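Local coordinates for protein TssK (PDB 5Y0E) that probably serves as a trimeric baseplate component of the bacterial type VI secretion machinery, at residues Q52-L55 / I60-N63; I89-T94 / G176-R181; T169-K174 / L180-A185; Q186-P189 / G195-V198. All blocks are in the same frame, centred on the assembly; numbering follows the deposited sequence.

Interaction 1: residues Q52-L55 / I60-N63; sequences QTLL and IALN
Leu54 and Leu55 reach from the turn 52-55 across to Ala61 and Ile60, so that two neighbouring leucines each find one apolar partner on the returning chain. In the first pair, one methyl branch of Leu54 does the touching: CD2 lies 3.7 Å from CB of Ala61. Alanine suits this place because its single CB, pointing at the turn, is enough to meet the leucine methyl; Pro86 also packs against it. In the second pair, Leu55 CD2 comes to 3.6 Å from Ile60 CD1, the two side chains meeting at a slant. The CB of Ile60 points away from the turn, but chi1 of -62° sets CG1 beside the backbone N, and a second bend, chi2 of -53°, carries CD1 back to the leucine.

The polar part of the arrangement belongs to the turn itself and to its surroundings. Leu55 N donates to Gln52 O at 2.8 Å, closing a tight turn of helical backbone shape. Just ahead of it, Asp51 OD2 accepts from both Thr53 OG1 and Leu54 N, a double grip that fixes the start of the turn, while the Asp51 backbone pairs with that of Ala61.

Leu55 and Ile60 also lie against Leu180 and Leu182 of strand 180-182, so both belong to a larger apolar layer. With methyl groups alone meeting across the two segments, the contact rests on shape and burial; the nearby backbone bonds, such as that between Asp51 and Ala61, supply the polar pairing that the methyls cannot.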
loop_
_atom_site.group_PDB
_atom_site.type_symbol
_atom_site.label_atom_id
_atom_site.label_comp_id
_atom_site.label_asym_id
_atom_site.label_seq_id
_atom_site.Cartn_x
_atom_site.Cartn_y
_atom_site.Cartn_z
ATOM N N GLN A 52 5.399 32.226 -10.173
ATOM C CA GLN A 52 6.792 32.538 -9.913
ATOM C C GLN A 52 7.131 33.953 -10.350
ATOM O O GLN A 52 7.915 34.641 -9.688
ATOM C CB GLN A 52 7.672 31.528 -10.634
ATOM C CG GLN A 52 7.518 30.141 -10.098
ATOM C CD GLN A 52 8.271 29.967 -8.804
ATOM O OE1 GLN A 52 9.319 30.585 -8.596
ATOM N NE2 GLN A 52 7.740 29.129 -7.917
ATOM N N THR A 53 6.546 34.391 -11.466
ATOM C CA THR A 53 6.815 35.724 -11.981
ATOM C C THR A 53 6.526 36.792 -10.936
ATOM O O THR A 53 7.300 37.734 -10.775
ATOM C CB THR A 53 5.986 35.966 -13.238
ATOM O OG1 THR A 53 4.653 36.313 -12.860
ATOM C CG2 THR A 53 5.923 34.710 -14.077
ATOM N N LEU A 54 5.431 36.659 -10.202
ATOM C CA LEU A 54 5.143 37.651 -9.179
ATOM C C LEU A 54 5.989 37.485 -7.934
ATOM O O LEU A 54 5.975 38.371 -7.077
ATOM C CB LEU A 54 3.673 37.610 -8.782
ATOM C CG LEU A 54 2.851 38.823 -9.213
ATOM C CD1 LEU A 54 2.657 38.835 -10.703
ATOM C CD2 LEU A 54 1.516 38.821 -8.513
ATOM N N LEU A 55 6.704 36.374 -7.794
ATOM C CA LEU A 55 7.594 36.246 -6.654
ATOM C C LEU A 55 8.593 37.372 -6.630
ATOM O O LEU A 55 9.075 37.761 -5.565
ATOM C CB LEU A 55 8.329 34.923 -6.702
ATOM C CG LEU A 55 7.510 33.804 -6.118
ATOM C CD1 LEU A 55 8.280 32.542 -6.263
ATOM C CD2 LEU A 55 7.244 34.114 -4.676
ATOM N N ILE A 60 3.219 36.886 -2.962
ATOM C CA ILE A 60 2.791 35.504 -3.112
ATOM C C ILE A 60 1.479 35.493 -3.879
ATOM O O ILE A 60 0.487 36.071 -3.435
ATOM C CB ILE A 60 2.618 34.827 -1.752
ATOM C CG1 ILE A 60 3.944 34.792 -1.007
ATOM C CG2 ILE A 60 2.067 33.439 -1.954
ATOM C CD1 ILE A 60 5.025 34.203 -1.826
ATOM N N ALA A 61 1.466 34.826 -5.017
ATOM C CA ALA A 61 0.259 34.714 -5.809
ATOM C C ALA A 61 0.067 33.281 -6.286
ATOM O O ALA A 61 1.013 32.631 -6.731
ATOM C CB ALA A 61 0.311 35.663 -6.994
ATOM N N LEU A 62 -1.169 32.805 -6.224
ATOM C CA LEU A 62 -1.521 31.485 -6.727
ATOM C C LEU A 62 -2.136 31.609 -8.109
ATOM O O LEU A 62 -3.195 32.206 -8.255
ATOM C CB LEU A 62 -2.497 30.798 -5.787
ATOM C CG LEU A 62 -1.946 30.737 -4.385
ATOM C CD1 LEU A 62 -2.910 30.040 -3.475
ATOM C CD2 LEU A 62 -0.631 30.022 -4.426
ATOM N N ASN A 63 -1.477 31.040 -9.115
ATOM C CA ASN A 63 -2.103 30.914 -10.430
ATOM C C ASN A 63 -3.414 30.134 -10.346
ATOM O O ASN A 63 -4.431 30.543 -10.907
ATOM C CB ASN A 63 -1.150 30.217 -11.403
ATOM C CG ASN A 63 -0.135 31.151 -12.012
ATOM O OD1 ASN A 63 -0.406 32.325 -12.232
ATOM N ND2 ASN A 63 1.041 30.624 -12.312
#

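Interaction 2: residues I89-T94 / G176-R181; sequences IADNKT and GDNSLR
Ile89 meets Leu180 with three of its side-chain carbons. Its CB already lies 3.9 Å from Leu180 CD2. At the branch point the two arms divide the leucine between them: CG2, anti to the backbone N, stays against Leu180 CD2 at 4.0 Å, whereas CG1 faces the other methyl, Leu180 CD1, at 4.1 Å. A beta-branched residue is apt here, since its bulk begins at CB and can straddle the forked end of a leucine. The isoleucine side chain also packs on Leu155.

On the exposed side of the contact, Asp91 OD1 and Asn178 OD1 are 4.1 Å apart, with their carboxylate and amide planes turned 41° from each other. The partner that matters to Asp91 is Lys174, whose NZ forms a salt bridge with OD1 and is also bonded to Ile89 O. Asn178 lies inside an Asx turn, in which Asp177 OD1 accepts from Ser179 N at 3.0 Å and from Ser179 OG, shaping the chain just before Leu180.

The contact thus sets the loop between strands 87-88 and 96-103 against the start of strand 180-182, with strand 163-174 alongside the leucine and strand 142-155 touching the isoleucine through Leu155.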
loop_
_atom_site.group_PDB
_atom_site.type_symbol
_atom_site.label_atom_id
_atom_site.label_comp_id
_atom_site.label_asym_id
_atom_site.label_seq_id
_atom_site.Cartn_x
_atom_site.Cartn_y
_atom_site.Cartn_z
ATOM N N ILE A 89 4.590 40.848 0.885
ATOM C CA ILE A 89 5.390 40.501 2.024
ATOM C C ILE A 89 6.181 41.725 2.393
ATOM O O ILE A 89 6.815 42.335 1.570
ATOM C CB ILE A 89 6.315 39.332 1.705
ATOM C CG1 ILE A 89 5.504 38.079 1.472
ATOM C CG2 ILE A 89 7.223 39.058 2.868
ATOM C CD1 ILE A 89 4.676 37.690 2.665
ATOM N N ALA A 90 6.093 42.104 3.647
ATOM C CA ALA A 90 6.774 43.281 4.113
ATOM C C ALA A 90 8.259 43.080 4.110
ATOM O O ALA A 90 8.738 41.979 4.016
ATOM C CB ALA A 90 6.301 43.641 5.495
ATOM N N ASP A 91 8.998 44.156 4.294
ATOM C CA ASP A 91 10.449 44.098 4.271
ATOM C C ASP A 91 11.095 43.210 5.340
ATOM O O ASP A 91 12.170 42.659 5.122
ATOM C CB ASP A 91 11.021 45.505 4.329
ATOM C CG ASP A 91 10.762 46.295 3.062
ATOM O OD1 ASP A 91 10.981 45.765 1.970
ATOM O OD2 ASP A 91 10.352 47.465 3.157
ATOM N N ASN A 92 10.441 43.073 6.486
ATOM C CA ASN A 92 11.029 42.434 7.633
ATOM C C ASN A 92 10.636 40.984 7.820
ATOM O O ASN A 92 11.320 40.254 8.515
ATOM C CB ASN A 92 10.672 43.226 8.899
ATOM C CG ASN A 92 11.391 44.568 8.988
ATOM O OD1 ASN A 92 12.442 44.757 8.377
ATOM N ND2 ASN A 92 10.845 45.487 9.773
ATOM N N LYS A 93 9.548 40.543 7.210
ATOM C CA LYS A 93 9.123 39.178 7.432
ATOM C C LYS A 93 10.158 38.287 6.835
ATOM O O LYS A 93 10.635 38.526 5.743
ATOM C CB LYS A 93 7.743 38.906 6.840
ATOM C CG LYS A 93 6.647 39.763 7.434
ATOM C CD LYS A 93 6.458 39.466 8.904
ATOM C CE LYS A 93 5.315 40.262 9.503
ATOM N NZ LYS A 93 5.153 39.981 10.955
ATOM N N THR A 94 10.566 37.291 7.594
ATOM C CA THR A 94 11.555 36.354 7.121
ATOM C C THR A 94 11.281 35.098 7.894
ATOM O O THR A 94 10.993 35.144 9.069
ATOM C CB THR A 94 12.985 36.890 7.334
ATOM O OG1 THR A 94 13.291 37.838 6.312
ATOM C CG2 THR A 94 13.994 35.797 7.243
ATOM N N GLY A 176 17.298 42.025 -1.849
ATOM C CA GLY A 176 17.388 43.465 -1.979
ATOM C C GLY A 176 16.467 44.010 -3.047
ATOM O O GLY A 176 15.875 45.076 -2.881
ATOM N N ASP A 177 16.329 43.288 -4.155
ATOM C CA ASP A 177 15.467 43.697 -5.250
ATOM C C ASP A 177 14.008 43.373 -5.006
ATOM O O ASP A 177 13.260 43.253 -5.981
ATOM C CB ASP A 177 15.921 43.044 -6.553
ATOM C CG ASP A 177 16.046 41.541 -6.438
ATOM O OD1 ASP A 177 15.318 40.936 -5.630
ATOM O OD2 ASP A 177 16.878 40.948 -7.153
ATOM N N ASN A 178 13.596 43.193 -3.752
ATOM C CA ASN A 178 12.227 42.902 -3.345
ATOM C C ASN A 178 11.719 41.535 -3.809
ATOM O O ASN A 178 10.597 41.171 -3.468
ATOM C CB ASN A 178 11.249 43.987 -3.813
ATOM C CG ASN A 178 11.230 45.169 -2.894
ATOM O OD1 ASN A 178 12.025 45.251 -1.960
ATOM N ND2 ASN A 178 10.330 46.105 -3.149
ATOM N N SER A 179 12.499 40.766 -4.558
ATOM C CA SER A 179 12.098 39.407 -4.865
ATOM C C SER A 179 12.179 38.542 -3.618
ATOM O O SER A 179 12.884 38.854 -2.657
ATOM C CB SER A 179 12.980 38.815 -5.951
ATOM O OG SER A 179 14.145 38.270 -5.377
ATOM N N LEU A 180 11.449 37.437 -3.645
ATOM C CA LEU A 180 11.370 36.529 -2.514
ATOM C C LEU A 180 11.989 35.191 -2.860
ATOM O O LEU A 180 11.825 34.696 -3.973
ATOM C CB LEU A 180 9.935 36.314 -2.081
ATOM C CG LEU A 180 9.073 37.547 -1.802
ATOM C CD1 LEU A 180 7.630 37.166 -1.933
ATOM C CD2 LEU A 180 9.349 38.106 -0.441
ATOM N N ARG A 181 12.724 34.630 -1.909
ATOM C CA ARG A 181 13.199 33.260 -1.992
ATOM C C ARG A 181 12.367 32.414 -1.044
ATOM O O ARG A 181 12.183 32.776 0.123
ATOM C CB ARG A 181 14.681 33.148 -1.640
ATOM C CG ARG A 181 15.241 31.742 -1.778
ATOM C CD ARG A 181 16.743 31.722 -1.547
ATOM N NE ARG A 181 17.093 32.395 -0.305
ATOM C CZ ARG A 181 17.342 31.772 0.838
ATOM N NH1 ARG A 181 17.299 30.447 0.898
ATOM N NH2 ARG A 181 17.639 32.477 1.924
#

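Interaction 3: residues T169-K174 / L180-A185; sequences TRVLEK and LRLDTA
Arg181 extends straight from the backbone (chi1 -177°) and then bends at chi3 (51°), which swings its guanidinium back to Leu172 and Glu173. Leu172 CB sits over one face of that group toward its rim, and Leu172 CD1 is 3.6 Å from Arg181 NH1. Glu173 offers CB to Arg181 NH2, also at 3.6 Å, and its OE1 makes a long salt bridge to Arg181 NH2 (3.7 Å), with the carboxylate and guanidinium planes steeply inclined.

Leu172 and Glu173 both face Arg181 because the strands form a classic beta bulge: Leu172 N donates to Arg181 O, while Arg181 N donates to Glu173 O at 3.0 Å. Beyond the bulge, Asp183 N bonds Arg170 O at 2.9 Å, and Asp183 CB packs on Leu172 CG. Asp183 OD1 also accepts from Ala185 N, an Asx turn that suits aspartate to the point where the strand ends.

On the other face, Val171 touches Leu180 CD2 through CG1 (3.9 Å) and Leu182 CD2 through CG2 (4.0 Å), and Lys174 CB and CG cross Leu180 CD2 at a slant. Branched apolar side chains suit this face, where the leucines pack on Leu55 and Ile60.

Strand 180-182 is the outermost strand of its sheet within the chain; strand 163-174 separates it from 96-103, and strand 59-60 meets its leucine face through Ile60.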
loop_
_atom_site.group_PDB
_atom_site.type_symbol
_atom_site.label_atom_id
_atom_site.label_comp_id
_atom_site.label_asym_id
_atom_site.label_seq_id
_atom_site.Cartn_x
_atom_site.Cartn_y
_atom_site.Cartn_z
ATOM N N THR A 169 3.409 27.865 1.683
ATOM C CA THR A 169 4.831 28.070 1.466
ATOM C C THR A 169 5.418 28.830 2.641
ATOM O O THR A 169 4.707 29.304 3.527
ATOM C CB THR A 169 5.085 28.821 0.167
ATOM O OG1 THR A 169 6.452 28.680 -0.195
ATOM C CG2 THR A 169 4.748 30.271 0.320
ATOM N N ARG A 170 6.738 28.942 2.632
ATOM C CA ARG A 170 7.453 29.715 3.639
ATOM C C ARG A 170 8.405 30.681 2.959
ATOM O O ARG A 170 9.169 30.296 2.067
ATOM C CB ARG A 170 8.217 28.813 4.600
ATOM C CG ARG A 170 9.312 29.522 5.370
ATOM C CD ARG A 170 9.980 28.589 6.380
ATOM N NE ARG A 170 9.251 28.565 7.630
ATOM C CZ ARG A 170 9.729 29.027 8.775
ATOM N NH1 ARG A 170 10.956 29.526 8.830
ATOM N NH2 ARG A 170 8.984 28.974 9.870
ATOM N N VAL A 171 8.346 31.938 3.367
ATOM C CA VAL A 171 9.291 32.941 2.894
ATOM C C VAL A 171 10.530 32.880 3.770
ATOM O O VAL A 171 10.444 33.010 4.991
ATOM C CB VAL A 171 8.684 34.349 2.910
ATOM C CG1 VAL A 171 9.669 35.311 2.295
ATOM C CG2 VAL A 171 7.382 34.391 2.145
ATOM N N LEU A 172 11.679 32.664 3.151
ATOM C CA LEU A 172 12.929 32.643 3.893
ATOM C C LEU A 172 13.609 34.000 3.901
ATOM O O LEU A 172 14.117 34.435 4.937
ATOM C CB LEU A 172 13.883 31.616 3.297
ATOM C CG LEU A 172 13.518 30.157 3.500
ATOM C CD1 LEU A 172 14.522 29.288 2.782
ATOM C CD2 LEU A 172 13.443 29.828 4.976
ATOM N N GLU A 173 13.617 34.675 2.762
ATOM C CA GLU A 173 14.389 35.889 2.590
ATOM C C GLU A 173 13.711 36.752 1.537
ATOM O O GLU A 173 13.207 36.239 0.533
ATOM C CB GLU A 173 15.830 35.549 2.191
ATOM C CG GLU A 173 16.547 36.618 1.393
ATOM C CD GLU A 173 17.979 36.241 1.071
ATOM O OE1 GLU A 173 18.766 35.990 2.008
ATOM O OE2 GLU A 173 18.321 36.189 -0.122
ATOM N N LYS A 174 13.675 38.056 1.788
ATOM C CA LYS A 174 13.241 39.030 0.799
ATOM C C LYS A 174 14.486 39.752 0.322
ATOM O O LYS A 174 15.041 40.580 1.044
ATOM C CB LYS A 174 12.226 40.001 1.380
ATOM C CG LYS A 174 11.632 40.947 0.360
ATOM C CD LYS A 174 10.735 41.948 1.048
ATOM C CE LYS A 174 10.167 42.952 0.073
ATOM N NZ LYS A 174 9.269 43.918 0.763
ATOM N N LEU A 180 11.449 37.437 -3.645
ATOM C CA LEU A 180 11.370 36.529 -2.514
ATOM C C LEU A 180 11.989 35.191 -2.860
ATOM O O LEU A 180 11.825 34.696 -3.973
ATOM C CB LEU A 180 9.935 36.314 -2.081
ATOM C CG LEU A 180 9.073 37.547 -1.802
ATOM C CD1 LEU A 180 7.630 37.166 -1.933
ATOM C CD2 LEU A 180 9.349 38.106 -0.441
ATOM N N ARG A 181 12.724 34.630 -1.909
ATOM C CA ARG A 181 13.199 33.260 -1.992
ATOM C C ARG A 181 12.367 32.414 -1.044
ATOM O O ARG A 181 12.183 32.776 0.123
ATOM C CB ARG A 181 14.681 33.148 -1.640
ATOM C CG ARG A 181 15.241 31.742 -1.778
ATOM C CD ARG A 181 16.743 31.722 -1.547
ATOM N NE ARG A 181 17.093 32.395 -0.305
ATOM C CZ ARG A 181 17.342 31.772 0.838
ATOM N NH1 ARG A 181 17.299 30.447 0.898
ATOM N NH2 ARG A 181 17.639 32.477 1.924
ATOM N N LEU A 182 11.851 31.303 -1.548
ATOM C CA LEU A 182 10.960 30.452 -0.785
ATOM C C LEU A 182 11.677 29.194 -0.329
ATOM O O LEU A 182 12.596 28.709 -0.985
ATOM C CB LEU A 182 9.739 30.066 -1.612
ATOM C CG LEU A 182 8.861 31.224 -2.046
ATOM C CD1 LEU A 182 7.791 30.718 -2.985
ATOM C CD2 LEU A 182 8.257 31.866 -0.849
ATOM N N ASP A 183 11.240 28.668 0.800
ATOM C CA ASP A 183 11.740 27.384 1.271
ATOM C C ASP A 183 11.108 26.276 0.441
ATOM O O ASP A 183 10.055 25.750 0.774
ATOM C CB ASP A 183 11.441 27.206 2.748
ATOM C CG ASP A 183 11.928 25.895 3.267
ATOM O OD1 ASP A 183 12.589 25.156 2.511
ATOM O OD2 ASP A 183 11.647 25.591 4.433
ATOM N N THR A 184 11.783 25.887 -0.635
ATOM C CA THR A 184 11.279 24.837 -1.501
ATOM C C THR A 184 11.179 23.477 -0.828
ATOM O O THR A 184 10.681 22.542 -1.451
ATOM C CB THR A 184 12.161 24.697 -2.732
ATOM O OG1 THR A 184 13.512 24.535 -2.309
ATOM C CG2 THR A 184 12.038 25.909 -3.597
ATOM N N ALA A 185 11.645 23.306 0.390
ATOM C CA ALA A 185 11.537 21.991 0.987
ATOM C C ALA A 185 10.205 21.767 1.664
ATOM O O ALA A 185 9.850 20.617 1.920
ATOM C CB ALA A 185 12.656 21.764 2.002
#

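Interaction 4: residues Q186-P189 / G195-V198; sequences QIPP and GNPV
Asn196 OD1, in contact with CG2 of Ile187, accepts from two backbone nitrogens: Leu199 N, its stronger partner, and Val198 N, a weak and bent bond of 2.8 Å with an angle of 120° at the hydrogen. This is an N-cap, in which asparagine answers the N-H groups left without carbonyl partners in the first turn of helix 197-222. Pro197, next in line, fits the start of a helix, where a residue lacking an N-H costs nothing.

The amide also serves as a surface for the incoming loop. The CB of Asn196 points toward the 186-189 segment, and CG, anti to the backbone N (chi1 175°), carries the amide across the Ile187 side chain at about a right angle, with Asn196 OD1 4.0 Å from Ile187 CG2. The other arm of the isoleucine runs to the helix: Ile187 CD1 is 3.7 Å from Val198 CG1. Valine, branched at CB, offers both CB and CG1 to the isoleucine.

Ile187 packs as well on Leu294 and Ala295 of helix 294-309, while Pro188 leans on Phe45 and Leu48 of strand 44-50, placing the contact where a beta region meets a helical one. The proline ring comes against the amide nitrogen, with Pro188 CD 3.6 Å from Asn196 ND2.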
loop_
_atom_site.group_PDB
_atom_site.type_symbol
_atom_site.label_atom_id
_atom_site.label_comp_id
_atom_site.label_asym_id
_atom_site.label_seq_id
_atom_site.Cartn_x
_atom_site.Cartn_y
_atom_site.Cartn_z
ATOM N N GLN A 186 9.467 22.825 1.970
ATOM C CA GLN A 186 8.210 22.663 2.673
ATOM C C GLN A 186 7.146 22.131 1.727
ATOM O O GLN A 186 7.087 22.508 0.557
ATOM C CB GLN A 186 7.769 23.975 3.301
ATOM C CG GLN A 186 8.709 24.441 4.394
ATOM C CD GLN A 186 9.298 23.298 5.219
ATOM O OE1 GLN A 186 8.669 22.808 6.155
ATOM N NE2 GLN A 186 10.521 22.884 4.883
ATOM N N ILE A 187 6.339 21.212 2.236
ATOM C CA ILE A 187 5.324 20.526 1.457
ATOM C C ILE A 187 3.964 20.903 2.021
ATOM O O ILE A 187 3.701 20.673 3.198
ATOM C CB ILE A 187 5.507 19.002 1.484
ATOM C CG1 ILE A 187 6.841 18.633 0.860
ATOM C CG2 ILE A 187 4.374 18.335 0.762
ATOM C CD1 ILE A 187 7.317 17.281 1.242
ATOM N N PRO A 188 3.073 21.459 1.225
ATOM C CA PRO A 188 1.727 21.765 1.704
ATOM C C PRO A 188 0.975 20.499 2.064
ATOM O O PRO A 188 1.322 19.405 1.600
ATOM C CB PRO A 188 1.080 22.467 0.505
ATOM C CG PRO A 188 2.196 22.852 -0.371
ATOM C CD PRO A 188 3.285 21.866 -0.165
ATOM N N PRO A 189 -0.049 20.591 2.902
ATOM C CA PRO A 189 -0.949 19.448 3.072
ATOM C C PRO A 189 -1.556 19.088 1.730
ATOM O O PRO A 189 -2.177 19.914 1.073
ATOM C CB PRO A 189 -1.989 19.970 4.061
ATOM C CG PRO A 189 -1.934 21.441 3.921
ATOM C CD PRO A 189 -0.502 21.755 3.667
ATOM N N GLY A 195 0.315 15.983 -6.935
ATOM C CA GLY A 195 0.180 17.418 -7.026
ATOM C C GLY A 195 1.352 18.214 -6.503
ATOM O O GLY A 195 1.330 19.440 -6.559
ATOM N N ASN A 196 2.373 17.555 -5.986
ATOM C CA ASN A 196 3.472 18.241 -5.363
ATOM C C ASN A 196 4.776 17.687 -5.913
ATOM O O ASN A 196 4.995 16.475 -5.881
ATOM C CB ASN A 196 3.441 18.076 -3.848
ATOM C CG ASN A 196 4.650 18.676 -3.188
ATOM O OD1 ASN A 196 5.659 18.008 -2.973
ATOM N ND2 ASN A 196 4.568 19.952 -2.902
ATOM N N PRO A 197 5.673 18.539 -6.383
ATOM C CA PRO A 197 6.932 18.030 -6.945
ATOM C C PRO A 197 7.826 17.339 -5.934
ATOM O O PRO A 197 8.545 16.408 -6.296
ATOM C CB PRO A 197 7.589 19.292 -7.506
ATOM C CG PRO A 197 6.969 20.409 -6.716
ATOM C CD PRO A 197 5.564 19.998 -6.455
ATOM N N VAL A 198 7.815 17.746 -4.680
ATOM C CA VAL A 198 8.740 17.138 -3.747
ATOM C C VAL A 198 8.330 15.706 -3.457
ATOM O O VAL A 198 9.149 14.788 -3.504
ATOM C CB VAL A 198 8.842 17.971 -2.459
ATOM C CG1 VAL A 198 9.803 17.314 -1.498
ATOM C CG2 VAL A 198 9.302 19.360 -2.781
#

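Overall arrangement
From the N terminus, interaction 1 closes first, a short loop joining the end of strand 44-50 to the chain leading into strand 62-68. Interaction 2 then spans a long excursion from residue 89 to the start of strand 180-182. Interaction 3 closes the hairpin of strands 163-174 and 180-182; it opens inside the span of interaction 2 and ends on the same stretch, the two sharing Leu180 and Arg181. Interaction 1 rests on the same strand through a probable hydrogen bond from Leu180 N to Leu55 O. Interaction 4 follows in series, closing the short loop from 186-189 to helix 197-222 and touching interaction 3 where Val198 meets Thr184.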